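Local coordinates for cell wall surface anchor family protein (Jo),Cell wall surface anchor family protein (In) (Streptococcus pneumoniae, PDB 5MKC) that associates and welds its two engineered parts, Jo and In, derived from the pilus adhesin RrgA, autocatalytically through a covalent isopeptide bond, at residues I33-D37 against G38-N42. Residues are numbered along the deposited sequence; the frame is centred on the assembly and turned at random.
With SO4 (sulfate ion), chain I.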
loop_
_atom_site.group_PDB
_atom_site.type_symbol
_atom_site.label_atom_id
_atom_site.label_comp_id
_atom_site.label_asym_id
_atom_site.label_seq_id
_atom_site.Cartn_x
_atom_site.Cartn_y
_atom_site.Cartn_z
ATOM N N ILE A 33 16.576 3.607 -1.581
ATOM C CA ILE A 33 16.074 2.297 -1.170
ATOM C C ILE A 33 17.181 1.505 -0.522
ATOM O O ILE A 33 18.306 1.619 -0.930
ATOM C CB ILE A 33 15.469 1.471 -2.322
ATOM C CG1 ILE A 33 16.500 1.216 -3.408
ATOM C CG2 ILE A 33 14.230 2.138 -2.893
ATOM C CD1 ILE A 33 15.877 0.668 -4.669
ATOM N N ILE A 34 16.840 0.716 0.496
ATOM C CA ILE A 34 17.823 -0.025 1.284
ATOM C C ILE A 34 17.328 -1.420 1.681
ATOM O O ILE A 34 16.156 -1.732 1.536
ATOM C CB ILE A 34 18.205 0.737 2.560
ATOM C CG1 ILE A 34 17.007 0.785 3.515
ATOM C CG2 ILE A 34 18.720 2.134 2.201
ATOM C CD1 ILE A 34 17.376 1.231 4.910
ATOM N N LYS A 35 18.254 -2.234 2.165
ATOM C CA LYS A 35 18.038 -3.624 2.501
ATOM C C LYS A 35 16.885 -3.746 3.459
ATOM O O LYS A 35 16.752 -2.934 4.375
ATOM C CB LYS A 35 19.298 -4.213 3.135
ATOM C CG LYS A 35 19.076 -5.403 4.060
ATOM C CD LYS A 35 20.166 -6.475 3.940
ATOM C CE LYS A 35 21.061 -6.540 5.168
ATOM N NZ LYS A 35 20.663 -7.617 6.112
ATOM N N VAL A 36 16.050 -4.753 3.213
ATOM C CA VAL A 36 14.973 -5.144 4.105
ATOM C C VAL A 36 15.482 -6.152 5.124
ATOM O O VAL A 36 16.164 -7.120 4.766
ATOM C CB VAL A 36 13.833 -5.799 3.294
ATOM C CG1 VAL A 36 12.828 -6.439 4.212
ATOM C CG2 VAL A 36 13.174 -4.759 2.379
ATOM N N ASP A 37 15.156 -5.917 6.391
ATOM C CA ASP A 37 15.600 -6.836 7.418
ATOM C C ASP A 37 14.911 -8.205 7.217
ATOM O O ASP A 37 13.730 -8.305 6.905
ATOM C CB ASP A 37 15.421 -6.236 8.822
ATOM C CG ASP A 37 16.614 -5.335 9.253
ATOM O OD1 ASP A 37 17.558 -5.065 8.465
ATOM O OD2 ASP A 37 16.599 -4.888 10.415
ATOM N N GLY A 38 15.725 -9.248 7.337
ATOM C CA GLY A 38 15.273 -10.618 7.123
ATOM C C GLY A 38 15.411 -11.125 5.693
ATOM O O GLY A 38 14.960 -12.234 5.384
ATOM N N SER A 39 16.017 -10.326 4.817
ATOM C CA SER A 39 16.110 -10.668 3.398
ATOM C C SER A 39 17.495 -11.143 2.962
ATOM O O SER A 39 17.720 -11.424 1.777
ATOM C CB SER A 39 15.643 -9.496 2.520
ATOM O OG SER A 39 16.589 -8.439 2.448
ATOM N N GLU A 40 18.409 -11.273 3.914
ATOM C CA GLU A 40 19.761 -11.746 3.599
ATOM C C GLU A 40 19.789 -13.226 3.238
ATOM O O GLU A 40 19.185 -14.047 3.927
ATOM C CB GLU A 40 20.723 -11.501 4.773
ATOM C CG GLU A 40 22.194 -11.523 4.379
ATOM C CD GLU A 40 22.611 -10.284 3.582
ATOM O OE1 GLU A 40 21.857 -9.246 3.553
ATOM O OE2 GLU A 40 23.714 -10.362 2.985
ATOM N N LYS A 41 20.524 -13.549 2.177
ATOM C CA LYS A 41 20.651 -14.917 1.692
ATOM C C LYS A 41 21.961 -15.064 0.935
ATOM O O LYS A 41 22.160 -14.398 -0.084
ATOM C CB LYS A 41 19.502 -15.229 0.733
ATOM C CG LYS A 41 19.614 -16.545 -0.002
ATOM C CD LYS A 41 19.343 -17.696 0.947
ATOM C CE LYS A 41 19.761 -19.028 0.353
ATOM N NZ LYS A 41 18.971 -20.122 0.984
ATOM N N ASN A 42 22.851 -15.936 1.416
ATOM C CA ASN A 42 24.147 -16.130 0.773
ATOM C C ASN A 42 24.905 -14.820 0.565
ATOM O O ASN A 42 25.433 -14.592 -0.521
ATOM C CB ASN A 42 23.976 -16.827 -0.588
ATOM C CG ASN A 42 23.411 -18.223 -0.457
ATOM O OD1 ASN A 42 23.714 -18.928 0.502
ATOM N ND2 ASN A 42 22.588 -18.629 -1.422
HETATM S S SO4 I . 19.124 -10.051 7.773
HETATM O O1 SO4 I . 20.502 -9.763 7.314
HETATM O O2 SO4 I . 18.513 -11.102 6.920
HETATM O O3 SO4 I . 19.126 -10.528 9.175
HETATM O O4 SO4 I . 18.340 -8.794 7.701
#
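V36 O receives two bonds from S39, and the two differ in geometry. The hydroxyl OG lies 2.7 Å from V36 O, in the carbonyl plane and on a lone pair; the amide S39 N is farther off at 3.2 Å and above that plane, with an N-H...O angle of 138°. Chi1 of 75° sets OG between the backbone N and carbonyl carbon of S39, which points it at V36 O. The amide bond closes a type II beta turn from V36 to S39. G38 holds its third position, where the positive phi would jam a side chain against D37 O.

Across the turn K35 and E40 form a salt bridge, NZ to OE1 3.3 Å, weak as a hydrogen bond, their side chains crossing at about a right angle. Bends at chi2 and chi3 of the lysine bring its CE to 3.3 Å from E40 OE1, and chi4 then turns NZ toward the sulfate. This ion, probably from the crystallisation liquor, sits beside the pair: G38 N donates to O4 at 2.7 Å with a nearly straight 170° angle, E40 N donates to O2 at 3.0 Å, and K35 NZ adds a weak bond to O4. Its negative charge probably helps hold the ammonium group here.

The turn, in the N-terminal part of the engineered fusion, probably the Jo piece, links strand 29-35 to the short strand 40-41, both antiparallel to strand 44-57. Backbone hydrogen bonds of V36 with A47 and of S39 with K46 fix it from that strand, whose H45 touches the side chains of K35, S39 and E40.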